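Ceramide very long chain fatty acid hydroxylase SCS7 (PDB 4ZR1) hydroxylates sphingolipid-associated very long chain fatty acids, probably at C-2 of the acyl chain of ceramides, using cytochrome b5 as electron donor and probably a catalytic dimetal centre. Local coordinates at residues Asp72-Gln77 with Ala168-Leu173; Gly175-Leu180 with Glu230-Leu235; Lys248-Glu253 with Thr266-Asp271. All blocks are in the same frame, centred on the assembly; numbering follows the deposited sequence.

Contact 1. Residues Asp72-Gln77 with Ala168-Leu173; sequences DFYVDQ and ATHFLL. With BOG (octyl beta-D-glucopyranoside), chain E.
Y74 reaches from helix 71-78, which probably faces the cytoplasm, to H170 and F171 on helix 164-179, and this single side chain makes nearly all of the meeting. Its CB points at the second helix, and with CG swung opposite the backbone N (chi1 166°) the ring runs straight across the gap. The ring carbons come next: CE2 of Y74 passes 3.6 Å from ND1 of H170, while F167, nearly one turn back from H170, stacks on the tyrosine ring. At the tip, the phenol OH of Y74 lies 3.0 Å from ND1 of H170, a hydrogen bond between two buried groups. The same OH rests 3.4 Å from CB of F171; it is also close to the backbone N of F171, but the angle there is too poor for a bond. ND1 lies near the plane of the Y74 ring and OH near that of the H170 ring, so each meets the other at an edge; the planes stand at 84°.

A tyrosine suits this place because it combines a long flat body for packing with a polar end for the imidazole. A histidine suits the other side because it has two ring nitrogens to use: NE2 of H170 is hydrogen-bonded to OD1 of D157, so the ring is held at both nitrogens and its rotation is fixed. F171 sends its ring away from Y74, against L60, L61 and I64 of helix 60-65. Further along helix 164-179, the carbonyl O of L173 accepts a hydrogen bond of 2.6 Å from O4 of an octyl glucoside detergent. H170 is no zinc ligand, yet its side chain comes within about 5 Å of those of the zinc-binding H155 and H174, a placing consistent with a second-shell residue of the histidine-rich dimetal site.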
loop_
_atom_site.group_PDB
_atom_site.type_symbol
_atom_site.label_atom_id
_atom_site.label_comp_id
_atom_site.label_asym_id
_atom_site.label_seq_id
_atom_site.Cartn_x
_atom_site.Cartn_y
_atom_site.Cartn_z
ATOM N N ASP A 72 -14.478 9.611 10.606
ATOM C CA ASP A 72 -15.149 8.330 10.414
ATOM C C ASP A 72 -15.702 8.180 9.002
ATOM O O ASP A 72 -15.775 7.073 8.471
ATOM C CB ASP A 72 -16.271 8.154 11.437
ATOM C CG ASP A 72 -15.764 7.655 12.772
ATOM O OD1 ASP A 72 -15.561 6.433 12.903
ATOM O OD2 ASP A 72 -15.566 8.478 13.690
ATOM N N PHE A 73 -16.080 9.298 8.396
ATOM C CA PHE A 73 -16.636 9.282 7.050
ATOM C C PHE A 73 -15.535 9.112 6.011
ATOM O O PHE A 73 -15.672 8.337 5.058
ATOM C CB PHE A 73 -17.416 10.558 6.788
ATOM C CG PHE A 73 -17.976 10.651 5.401
ATOM C CD1 PHE A 73 -18.933 9.745 4.968
ATOM C CD2 PHE A 73 -17.554 11.655 4.529
ATOM C CE1 PHE A 73 -19.463 9.829 3.693
ATOM C CE2 PHE A 73 -18.076 11.746 3.249
ATOM C CZ PHE A 73 -19.035 10.831 2.829
ATOM N N TYR A 74 -14.441 9.838 6.201
ATOM C CA TYR A 74 -13.288 9.698 5.328
ATOM C C TYR A 74 -12.760 8.255 5.295
ATOM O O TYR A 74 -12.500 7.716 4.213
ATOM C CB TYR A 74 -12.168 10.645 5.758
ATOM C CG TYR A 74 -10.865 10.296 5.103
ATOM C CD1 TYR A 74 -10.606 10.665 3.783
ATOM C CD2 TYR A 74 -9.905 9.558 5.781
ATOM C CE1 TYR A 74 -9.410 10.326 3.166
ATOM C CE2 TYR A 74 -8.709 9.211 5.174
ATOM C CZ TYR A 74 -8.466 9.595 3.870
ATOM O OH TYR A 74 -7.275 9.242 3.280
ATOM N N VAL A 75 -12.596 7.634 6.470
ATOM C CA VAL A 75 -12.029 6.282 6.534
ATOM C C VAL A 75 -13.009 5.263 5.973
ATOM O O VAL A 75 -12.605 4.290 5.354
ATOM C CB VAL A 75 -11.622 5.854 7.983
ATOM C CG1 VAL A 75 -10.627 6.828 8.574
ATOM C CG2 VAL A 75 -12.825 5.730 8.888
ATOM N N ASP A 76 -14.299 5.498 6.166
ATOM C CA ASP A 76 -15.294 4.567 5.667
ATOM C C ASP A 76 -15.350 4.619 4.151
ATOM O O ASP A 76 -15.613 3.621 3.488
ATOM C CB ASP A 76 -16.670 4.883 6.250
ATOM C CG ASP A 76 -17.703 3.837 5.887
ATOM O OD1 ASP A 76 -18.425 4.033 4.885
ATOM O OD2 ASP A 76 -17.775 2.805 6.594
ATOM N N GLN A 77 -15.088 5.794 3.601
ATOM C CA GLN A 77 -15.338 6.021 2.191
ATOM C C GLN A 77 -14.114 5.752 1.319
ATOM O O GLN A 77 -14.245 5.250 0.203
ATOM C CB GLN A 77 -15.838 7.448 1.993
ATOM C CG GLN A 77 -16.929 7.572 0.963
ATOM C CD GLN A 77 -18.176 6.833 1.331
ATOM O OE1 GLN A 77 -18.514 6.696 2.508
ATOM N NE2 GLN A 77 -18.867 6.327 0.322
ATOM N N ALA A 168 -5.136 13.760 4.107
ATOM C CA ALA A 168 -4.383 13.876 2.863
ATOM C C ALA A 168 -3.089 13.067 2.954
ATOM O O ALA A 168 -2.643 12.465 1.968
ATOM C CB ALA A 168 -4.095 15.353 2.541
ATOM N N THR A 169 -2.503 13.050 4.148
ATOM C CA THR A 169 -1.305 12.262 4.426
ATOM C C THR A 169 -1.607 10.774 4.322
ATOM O O THR A 169 -0.855 10.011 3.715
ATOM C CB THR A 169 -0.749 12.555 5.831
ATOM O OG1 THR A 169 -0.537 13.965 5.980
ATOM C CG2 THR A 169 0.567 11.803 6.060
ATOM N N HIS A 170 -2.713 10.373 4.938
ATOM C CA HIS A 170 -3.187 9.000 4.874
ATOM C C HIS A 170 -3.421 8.584 3.422
ATOM O O HIS A 170 -2.917 7.561 2.959
ATOM C CB HIS A 170 -4.471 8.860 5.687
ATOM C CG HIS A 170 -5.054 7.485 5.663
ATOM N ND1 HIS A 170 -5.842 7.029 4.629
ATOM C CD2 HIS A 170 -4.966 6.465 6.549
ATOM C CE1 HIS A 170 -6.211 5.786 4.876
ATOM N NE2 HIS A 170 -5.693 5.419 6.035
ATOM N N PHE A 171 -4.191 9.401 2.714
ATOM C CA PHE A 171 -4.477 9.206 1.297
ATOM C C PHE A 171 -3.206 8.978 0.482
ATOM O O PHE A 171 -3.127 8.030 -0.292
ATOM C CB PHE A 171 -5.244 10.419 0.765
ATOM C CG PHE A 171 -5.599 10.337 -0.685
ATOM C CD1 PHE A 171 -6.687 9.593 -1.100
ATOM C CD2 PHE A 171 -4.868 11.042 -1.633
ATOM C CE1 PHE A 171 -7.027 9.531 -2.443
ATOM C CE2 PHE A 171 -5.200 10.983 -2.979
ATOM C CZ PHE A 171 -6.285 10.232 -3.385
ATOM N N LEU A 172 -2.212 9.839 0.672
ATOM C CA LEU A 172 -0.945 9.713 -0.048
ATOM C C LEU A 172 -0.141 8.457 0.320
ATOM O O LEU A 172 0.609 7.935 -0.506
ATOM C CB LEU A 172 -0.080 10.956 0.192
ATOM C CG LEU A 172 -0.486 12.250 -0.509
ATOM C CD1 LEU A 172 0.419 13.380 -0.063
ATOM C CD2 LEU A 172 -0.453 12.111 -2.038
ATOM N N LEU A 173 -0.283 7.971 1.553
ATOM C CA LEU A 173 0.511 6.821 1.997
ATOM C C LEU A 173 -0.106 5.489 1.615
ATOM O O LEU A 173 0.613 4.527 1.389
ATOM C CB LEU A 173 0.723 6.861 3.511
ATOM C CG LEU A 173 1.641 7.984 4.002
ATOM C CD1 LEU A 173 1.929 7.843 5.487
ATOM C CD2 LEU A 173 2.924 8.018 3.193
HETATM C C1 BOG E . 1.215 5.876 -2.765
HETATM O O1 BOG E . 1.306 6.740 -3.877
HETATM C C2 BOG E . 0.564 4.588 -3.208
HETATM O O2 BOG E . -0.776 4.882 -3.525
HETATM C C3 BOG E . 0.550 3.586 -2.076
HETATM O O3 BOG E . 0.153 2.300 -2.496
HETATM C C4 BOG E . 1.881 3.504 -1.392
HETATM O O4 BOG E . 1.700 2.749 -0.219
HETATM C C5 BOG E . 2.342 4.890 -1.030
HETATM O O5 BOG E . 2.493 5.636 -2.219
HETATM C C6 BOG E . 3.642 4.744 -0.253
HETATM O O6 BOG E . 4.495 5.857 -0.408
HETATM C "C1'" BOG E . 0.896 8.070 -3.631
HETATM C "C2'" BOG E . 1.009 8.915 -4.883
HETATM C "C3'" BOG E . 1.196 10.362 -4.470
HETATM C "C4'" BOG E . 2.471 10.953 -5.044
HETATM C "C5'" BOG E . 3.084 11.936 -4.062
HETATM C "C6'" BOG E . 4.077 12.823 -4.775
HETATM C "C7'" BOG E . 4.820 13.679 -3.776
HETATM C "C8'" BOG E . 3.940 14.834 -3.354
#

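Contact 2. Residues Gly175-Leu180 with Glu230-Leu235; sequences GCHHYL and ECHFFL. With ZN (zinc ion), chain C; ZN (zinc ion), chain D; BOG (octyl beta-D-glucopyranoside), chain G; BOG (octyl beta-D-glucopyranoside), chain H.
H177 and H232 meet through a zinc ion that both bind by NE2. The bond from NE2 of H177 to this zinc is 2.3 Å, and that from NE2 of H232 is also 2.3 Å, with an angle of about 79° between them at the metal. The two nitrogens therefore lie as neighbours in one coordination shell, which H236, H251 and H255 complete to five ligands. The imidazoles arrive from opposite directions with their planes at 85°, so they share the metal without stacking. Both side chains leave their helices with CG anti to the backbone N, H177 at chi1 175°, which extends each ring toward the gap between the helices. Histidine suits the place because its ring offers the NE2 lone pair to a metal at the end of a short side chain.

The next residue along, H178, projects from a different side of the same helix and gives its NE2 to the second zinc, again at 2.3 Å. The two zinc ions are 6.2 Å apart, and H150, H155, H174 and H254 make up the remaining ligands of the second. Together H174, H177 and H178 form an HXXHH histidine box, and H232 with H236 an HXXXH box.

Behind the metal shell, the helical backbone keeps these rings in step: the N of Y179 bonds to the O of G175 at 2.8 Å. F233 turns its CB away from residues 175-180, and CD2 of F233 lies over one face of the F234 ring. CE2 of F234 in turn meets C5' of an octyl glucoside at 3.4 Å. Helix 211-236 is flanked by helix 242-256, where M244 and L247 pack on C231 and H251 packs on L235, and by V107 and P108 of helix 106-125, which touch E230.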
loop_
_atom_site.group_PDB
_atom_site.type_symbol
_atom_site.label_atom_id
_atom_site.label_comp_id
_atom_site.label_asym_id
_atom_site.label_seq_id
_atom_site.Cartn_x
_atom_site.Cartn_y
_atom_site.Cartn_z
ATOM N N GLY A 175 -4.254 5.302 1.474
ATOM C CA GLY A 175 -5.673 5.490 1.224
ATOM C C GLY A 175 -6.024 5.480 -0.254
ATOM O O GLY A 175 -6.980 4.822 -0.667
ATOM N N CYS A 176 -5.240 6.202 -1.052
ATOM C CA CYS A 176 -5.468 6.291 -2.492
ATOM C C CYS A 176 -5.460 4.907 -3.140
ATOM O O CYS A 176 -6.245 4.604 -4.044
ATOM C CB CYS A 176 -4.402 7.174 -3.144
ATOM S SG CYS A 176 -4.695 7.495 -4.891
ATOM N N HIS A 177 -4.569 4.057 -2.664
ATOM C CA HIS A 177 -4.444 2.741 -3.241
ATOM C C HIS A 177 -5.701 1.902 -2.947
ATOM O O HIS A 177 -6.152 1.124 -3.789
ATOM C CB HIS A 177 -3.178 2.062 -2.722
ATOM C CG HIS A 177 -3.044 0.644 -3.172
ATOM N ND1 HIS A 177 -2.997 0.291 -4.501
ATOM C CD2 HIS A 177 -2.995 -0.512 -2.471
ATOM C CE1 HIS A 177 -2.905 -1.021 -4.602
ATOM N NE2 HIS A 177 -2.902 -1.531 -3.385
ATOM N N HIS A 178 -6.279 2.073 -1.761
ATOM C CA HIS A 178 -7.541 1.412 -1.436
ATOM C C HIS A 178 -8.696 2.052 -2.189
ATOM O O HIS A 178 -9.639 1.384 -2.603
ATOM C CB HIS A 178 -7.806 1.460 0.066
ATOM C CG HIS A 178 -7.218 0.305 0.814
ATOM N ND1 HIS A 178 -7.977 -0.743 1.284
ATOM C CD2 HIS A 178 -5.936 0.027 1.157
ATOM C CE1 HIS A 178 -7.192 -1.614 1.894
ATOM N NE2 HIS A 178 -5.951 -1.174 1.825
ATOM N N TYR A 179 -8.614 3.362 -2.363
ATOM C CA TYR A 179 -9.610 4.076 -3.123
ATOM C C TYR A 179 -9.547 3.633 -4.585
ATOM O O TYR A 179 -10.587 3.409 -5.206
ATOM C CB TYR A 179 -9.400 5.585 -2.970
ATOM C CG TYR A 179 -10.513 6.445 -3.516
ATOM C CD1 TYR A 179 -11.809 6.344 -3.019
ATOM C CD2 TYR A 179 -10.261 7.395 -4.499
ATOM C CE1 TYR A 179 -12.831 7.145 -3.510
ATOM C CE2 TYR A 179 -11.276 8.201 -5.000
ATOM C CZ TYR A 179 -12.557 8.073 -4.505
ATOM O OH TYR A 179 -13.558 8.878 -5.011
ATOM N N LEU A 180 -8.334 3.479 -5.126
ATOM C CA LEU A 180 -8.183 3.064 -6.525
ATOM C C LEU A 180 -7.171 1.935 -6.772
ATOM O O LEU A 180 -6.123 2.155 -7.384
ATOM C CB LEU A 180 -7.812 4.264 -7.385
ATOM C CG LEU A 180 -8.849 5.395 -7.438
ATOM C CD1 LEU A 180 -8.205 6.719 -7.080
ATOM C CD2 LEU A 180 -9.492 5.456 -8.809
ATOM N N GLU A 230 7.091 -4.875 -5.797
ATOM C CA GLU A 230 6.937 -5.619 -7.041
ATOM C C GLU A 230 5.912 -6.720 -6.853
ATOM O O GLU A 230 4.987 -6.856 -7.646
ATOM C CB GLU A 230 8.266 -6.201 -7.498
ATOM C CG GLU A 230 9.273 -5.132 -7.859
ATOM C CD GLU A 230 8.729 -4.150 -8.882
ATOM O OE1 GLU A 230 8.570 -4.526 -10.055
ATOM O OE2 GLU A 230 8.440 -3.005 -8.507
ATOM N N CYS A 231 6.068 -7.492 -5.783
ATOM C CA CYS A 231 5.064 -8.479 -5.440
ATOM C C CYS A 231 3.694 -7.802 -5.366
ATOM O O CYS A 231 2.752 -8.208 -6.056
ATOM C CB CYS A 231 5.392 -9.168 -4.118
ATOM S SG CYS A 231 4.222 -10.483 -3.684
ATOM N N HIS A 232 3.607 -6.753 -4.550
ATOM C CA HIS A 232 2.363 -6.010 -4.369
ATOM C C HIS A 232 1.736 -5.614 -5.697
ATOM O O HIS A 232 0.546 -5.821 -5.907
ATOM C CB HIS A 232 2.600 -4.764 -3.531
ATOM C CG HIS A 232 1.345 -4.035 -3.190
ATOM N ND1 HIS A 232 1.333 -2.729 -2.763
ATOM C CD2 HIS A 232 0.052 -4.440 -3.213
ATOM C CE1 HIS A 232 0.085 -2.353 -2.541
ATOM N NE2 HIS A 232 -0.711 -3.371 -2.811
ATOM N N PHE A 233 2.545 -5.066 -6.598
ATOM C CA PHE A 233 2.069 -4.725 -7.930
ATOM C C PHE A 233 1.443 -5.919 -8.649
ATOM O O PHE A 233 0.310 -5.840 -9.130
ATOM C CB PHE A 233 3.198 -4.153 -8.793
ATOM C CG PHE A 233 2.718 -3.588 -10.099
ATOM C CD1 PHE A 233 2.222 -2.286 -10.167
ATOM C CD2 PHE A 233 2.718 -4.363 -11.255
ATOM C CE1 PHE A 233 1.761 -1.764 -11.367
ATOM C CE2 PHE A 233 2.254 -3.842 -12.473
ATOM C CZ PHE A 233 1.776 -2.549 -12.525
ATOM N N PHE A 234 2.167 -7.030 -8.717
ATOM C CA PHE A 234 1.755 -8.104 -9.608
ATOM C C PHE A 234 0.634 -8.928 -8.996
ATOM O O PHE A 234 -0.049 -9.679 -9.692
ATOM C CB PHE A 234 2.963 -8.963 -10.000
ATOM C CG PHE A 234 3.925 -8.240 -10.910
ATOM C CD1 PHE A 234 3.519 -7.827 -12.176
ATOM C CD2 PHE A 234 5.211 -7.942 -10.496
ATOM C CE1 PHE A 234 4.384 -7.138 -13.013
ATOM C CE2 PHE A 234 6.083 -7.254 -11.328
ATOM C CZ PHE A 234 5.670 -6.854 -12.586
ATOM N N LEU A 235 0.407 -8.738 -7.705
ATOM C CA LEU A 235 -0.781 -9.284 -7.070
ATOM C C LEU A 235 -2.058 -8.652 -7.638
ATOM O O LEU A 235 -3.083 -9.317 -7.755
ATOM C CB LEU A 235 -0.726 -9.074 -5.561
ATOM C CG LEU A 235 0.255 -9.917 -4.755
ATOM C CD1 LEU A 235 -0.026 -9.694 -3.278
ATOM C CD2 LEU A 235 0.126 -11.393 -5.115
HETATM ZN ZN ZN C . -2.988 -3.702 -2.744
HETATM ZN ZN ZN D . -4.131 -1.861 3.070
HETATM C C1 BOG G . 4.320 -12.326 -14.819
HETATM O O1 BOG G . 4.512 -11.692 -13.576
HETATM C C2 BOG G . 2.883 -12.137 -15.243
HETATM O O2 BOG G . 2.051 -12.771 -14.303
HETATM C C3 BOG G . 2.640 -12.755 -16.600
HETATM O O3 BOG G . 1.368 -12.362 -17.062
HETATM C C4 BOG G . 3.708 -12.313 -17.574
HETATM O O4 BOG G . 3.614 -13.090 -18.745
HETATM C C5 BOG G . 5.065 -12.530 -16.946
HETATM O O5 BOG G . 5.166 -11.746 -15.783
HETATM C C6 BOG G . 6.161 -12.158 -17.922
HETATM O O6 BOG G . 5.727 -11.103 -18.752
HETATM C "C1'" BOG G . 4.810 -12.548 -12.497
HETATM C "C2'" BOG G . 5.587 -11.762 -11.463
HETATM C "C3'" BOG G . 5.793 -12.584 -10.210
HETATM C "C4'" BOG G . 7.062 -12.137 -9.515
HETATM C "C5'" BOG G . 6.871 -10.765 -8.908
HETATM C "C6'" BOG G . 7.377 -10.792 -7.481
HETATM C "C7'" BOG G . 8.865 -10.511 -7.442
HETATM C "C8'" BOG G . 9.296 -10.416 -5.997
HETATM C C1 BOG H . 6.078 -7.461 -17.725
HETATM O O1 BOG H . 6.857 -8.566 -17.330
HETATM C C2 BOG H . 5.994 -7.366 -19.236
HETATM O O2 BOG H . 7.289 -7.252 -19.784
HETATM C C3 BOG H . 5.190 -6.141 -19.617
HETATM O O3 BOG H . 4.928 -6.145 -21.001
HETATM C C4 BOG H . 3.882 -6.117 -18.856
HETATM O O4 BOG H . 3.247 -4.876 -19.071
HETATM C C5 BOG H . 4.134 -6.343 -17.377
HETATM O O5 BOG H . 4.783 -7.578 -17.190
HETATM C C6 BOG H . 2.825 -6.355 -16.615
HETATM O O6 BOG H . 2.609 -5.097 -16.020
HETATM C "C1'" BOG H . 6.864 -8.789 -15.937
HETATM C "C2'" BOG H . 8.282 -8.766 -15.404
HETATM C "C3'" BOG H . 8.265 -9.118 -13.928
HETATM C "C4'" BOG H . 9.557 -8.686 -13.263
HETATM C "C5'" BOG H . 9.259 -8.298 -11.829
HETATM C "C6'" BOG H . 10.405 -8.669 -10.913
HETATM C "C7'" BOG H . 11.366 -7.504 -10.777
HETATM C "C8'" BOG H . 12.290 -7.758 -9.602
#

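Contact 3. Residues Lys248-Glu253 with Thr266-Asp271; sequences KKYHLE and TSWFWD. With ZN (zinc ion), chain C.
Y250 and W268 bring the two backbones nearest each other, with their CA atoms 8.3 Å apart. Residues 248-253 are a piece of helix 242-256, whereas 266-268 are loop leading into the short helix 269-273, with W268 at its N-cap position. Just before it, OG of S267 accepts a hydrogen bond from the backbone N of F269 at 3.2 Å, an ST turn that shapes the entry to the helix.

Y250 carries the contact. With its CG trans to the main-chain N (chi1 -175°), the ring extends to the loop, where CB of W268 sits 3.4 Å from CZ of Y250. The indole comes over one ring face edge-on, planes at 51°, and CE3 of W268 lies 3.8 Å from CG of Y250. Beyond the ring, the phenol OH of Y250 donates to OD2 of D271 over 2.5 Å, meeting the carboxylate from 55° above its plane.

Tyrosine suits its place by giving the broad indole a flat face and D271 a hydroxyl, which also bonds the backbone N of L278. Aspartate offers two acceptor oxygens on a short arm, taking N-H groups of F263 and G264 and bonding the T276 hydroxyl. With a phenylalanine in place of Y250, D271 OD2 and the N of L278 would probably each lose a buried partner, leaving the chain near L278 less firmly tied.

H251 turns its NE2 to a zinc ion at 2.2 Å. Y250 thus joins a helix carrying histidine-box metal ligands to the start of helix 269-273, through an aromatic edge-to-face pair and a buried tyrosine-aspartate bond.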
loop_
_atom_site.group_PDB
_atom_site.type_symbol
_atom_site.label_atom_id
_atom_site.label_comp_id
_atom_site.label_asym_id
_atom_site.label_seq_id
_atom_site.Cartn_x
_atom_site.Cartn_y
_atom_site.Cartn_z
ATOM N N LYS A 248 -2.446 -14.018 -3.996
ATOM C CA LYS A 248 -3.246 -13.035 -4.706
ATOM C C LYS A 248 -4.659 -12.958 -4.150
ATOM O O LYS A 248 -5.203 -11.871 -3.968
ATOM C CB LYS A 248 -3.294 -13.357 -6.205
ATOM C CG LYS A 248 -4.158 -12.389 -6.983
ATOM C CD LYS A 248 -4.023 -12.548 -8.488
ATOM C CE LYS A 248 -4.825 -11.456 -9.183
ATOM N NZ LYS A 248 -4.623 -11.442 -10.645
ATOM N N LYS A 249 -5.259 -14.113 -3.888
ATOM C CA LYS A 249 -6.602 -14.140 -3.333
ATOM C C LYS A 249 -6.595 -13.496 -1.955
ATOM O O LYS A 249 -7.508 -12.752 -1.601
ATOM C CB LYS A 249 -7.147 -15.571 -3.256
ATOM C CG LYS A 249 -8.369 -15.701 -2.340
ATOM C CD LYS A 249 -9.088 -17.039 -2.482
ATOM C CE LYS A 249 -9.883 -17.374 -1.223
ATOM N NZ LYS A 249 -9.088 -17.116 0.015
ATOM N N TYR A 250 -5.543 -13.771 -1.196
ATOM C CA TYR A 250 -5.419 -13.288 0.174
ATOM C C TYR A 250 -5.331 -11.769 0.235
ATOM O O TYR A 250 -6.045 -11.114 0.998
ATOM C CB TYR A 250 -4.187 -13.911 0.830
ATOM C CG TYR A 250 -4.025 -13.575 2.288
ATOM C CD1 TYR A 250 -4.724 -14.273 3.260
ATOM C CD2 TYR A 250 -3.157 -12.570 2.694
ATOM C CE1 TYR A 250 -4.567 -13.982 4.597
ATOM C CE2 TYR A 250 -2.995 -12.262 4.031
ATOM C CZ TYR A 250 -3.704 -12.970 4.981
ATOM O OH TYR A 250 -3.543 -12.667 6.316
ATOM N N HIS A 251 -4.452 -11.205 -0.578
ATOM C CA HIS A 251 -4.263 -9.767 -0.558
ATOM C C HIS A 251 -5.474 -9.025 -1.121
ATOM O O HIS A 251 -5.874 -7.982 -0.601
ATOM C CB HIS A 251 -3.018 -9.373 -1.338
ATOM C CG HIS A 251 -2.844 -7.894 -1.446
ATOM N ND1 HIS A 251 -2.573 -7.099 -0.356
ATOM C CD2 HIS A 251 -2.960 -7.057 -2.501
ATOM C CE1 HIS A 251 -2.504 -5.839 -0.738
ATOM N NE2 HIS A 251 -2.732 -5.787 -2.036
ATOM N N LEU A 252 -6.048 -9.560 -2.190
ATOM C CA LEU A 252 -7.221 -8.957 -2.799
ATOM C C LEU A 252 -8.395 -8.929 -1.827
ATOM O O LEU A 252 -9.239 -8.034 -1.893
ATOM C CB LEU A 252 -7.602 -9.707 -4.073
ATOM C CG LEU A 252 -7.235 -9.037 -5.401
ATOM C CD1 LEU A 252 -5.880 -8.385 -5.353
ATOM C CD2 LEU A 252 -7.265 -10.055 -6.513
ATOM N N GLU A 253 -8.452 -9.900 -0.919
ATOM C CA GLU A 253 -9.518 -9.897 0.079
ATOM C C GLU A 253 -9.279 -8.798 1.109
ATOM O O GLU A 253 -10.220 -8.306 1.733
ATOM C CB GLU A 253 -9.639 -11.256 0.765
ATOM C CG GLU A 253 -10.308 -12.313 -0.083
ATOM C CD GLU A 253 -10.494 -13.614 0.664
ATOM O OE1 GLU A 253 -10.181 -13.660 1.877
ATOM O OE2 GLU A 253 -10.949 -14.591 0.034
ATOM N N THR A 266 3.713 -9.929 1.218
ATOM C CA THR A 266 4.650 -10.938 0.697
ATOM C C THR A 266 4.376 -12.292 1.328
ATOM O O THR A 266 4.851 -13.314 0.831
ATOM C CB THR A 266 6.120 -10.590 0.942
ATOM O OG1 THR A 266 6.338 -10.404 2.344
ATOM C CG2 THR A 266 6.497 -9.335 0.183
ATOM N N SER A 267 3.628 -12.282 2.434
ATOM C CA SER A 267 3.138 -13.502 3.094
ATOM C C SER A 267 2.209 -13.131 4.239
ATOM O O SER A 267 2.204 -11.983 4.679
ATOM C CB SER A 267 4.280 -14.355 3.650
ATOM O OG SER A 267 4.713 -13.844 4.903
ATOM N N TRP A 268 1.452 -14.107 4.739
ATOM C CA TRP A 268 0.578 -13.882 5.886
ATOM C C TRP A 268 1.211 -14.406 7.167
ATOM O O TRP A 268 0.540 -14.556 8.186
ATOM C CB TRP A 268 -0.774 -14.544 5.675
ATOM C CG TRP A 268 -0.673 -15.977 5.346
ATOM C CD1 TRP A 268 -0.366 -16.996 6.203
ATOM C CD2 TRP A 268 -0.898 -16.579 4.066
ATOM N NE1 TRP A 268 -0.380 -18.194 5.530
ATOM C CE2 TRP A 268 -0.705 -17.967 4.216
ATOM C CE3 TRP A 268 -1.244 -16.079 2.805
ATOM C CZ2 TRP A 268 -0.839 -18.861 3.155
ATOM C CZ3 TRP A 268 -1.384 -16.968 1.755
ATOM C CH2 TRP A 268 -1.180 -18.342 1.934
ATOM N N PHE A 269 2.508 -14.686 7.095
ATOM C CA PHE A 269 3.296 -15.135 8.239
ATOM C C PHE A 269 3.005 -14.316 9.496
ATOM O O PHE A 269 2.496 -14.835 10.485
ATOM C CB PHE A 269 4.784 -15.062 7.886
ATOM C CG PHE A 269 5.693 -15.555 8.965
ATOM C CD1 PHE A 269 5.944 -16.904 9.106
ATOM C CD2 PHE A 269 6.309 -14.670 9.830
ATOM C CE1 PHE A 269 6.780 -17.364 10.095
ATOM C CE2 PHE A 269 7.149 -15.127 10.821
ATOM C CZ PHE A 269 7.389 -16.478 10.949
ATOM N N TRP A 270 3.300 -13.024 9.438
ATOM C CA TRP A 270 3.099 -12.149 10.581
ATOM C C TRP A 270 1.622 -11.916 10.900
ATOM O O TRP A 270 1.289 -11.447 11.992
ATOM C CB TRP A 270 3.811 -10.815 10.344
ATOM C CG TRP A 270 5.279 -10.981 10.187
ATOM C CD1 TRP A 270 6.008 -10.822 9.046
ATOM C CD2 TRP A 270 6.206 -11.377 11.201
ATOM N NE1 TRP A 270 7.335 -11.077 9.287
ATOM C CE2 TRP A 270 7.483 -11.424 10.608
ATOM C CE3 TRP A 270 6.080 -11.699 12.562
ATOM C CZ2 TRP A 270 8.629 -11.772 11.325
ATOM C CZ3 TRP A 270 7.215 -12.042 13.273
ATOM C CH2 TRP A 270 8.474 -12.075 12.654
ATOM N N ASP A 271 0.742 -12.230 9.953
ATOM C CA ASP A 271 -0.694 -12.173 10.209
ATOM C C ASP A 271 -1.072 -13.270 11.191
ATOM O O ASP A 271 -1.867 -13.079 12.112
ATOM C CB ASP A 271 -1.494 -12.332 8.917
ATOM C CG ASP A 271 -1.772 -11.009 8.234
ATOM O OD1 ASP A 271 -1.973 -10.000 8.948
ATOM O OD2 ASP A 271 -1.779 -10.981 6.983
HETATM ZN ZN ZN C . -2.988 -3.702 -2.744
#

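Overall arrangement
Along the chain the three contacts follow in series, each closing before the next opens. Contacts 1 and 2 share helix 164-179 and have centres 15 Å apart; the carbonyls of H170 and F171 probably accept from the backbone N of G175 and C176, joining them directly. The centres of contacts 2 and 3 are 13 Å apart, on the successive helices 211-236 and 242-256, and the two converge on one zinc ion through H177, H232 and H251. Contacts 1 and 3, 22 Å apart between centres, do not touch. Contact 2 lies about 5 Å from the chain's centre, the other two about 13 Å; these tie histidine-bearing helices to the probably cytoplasmic segments 72-77 and 266-271.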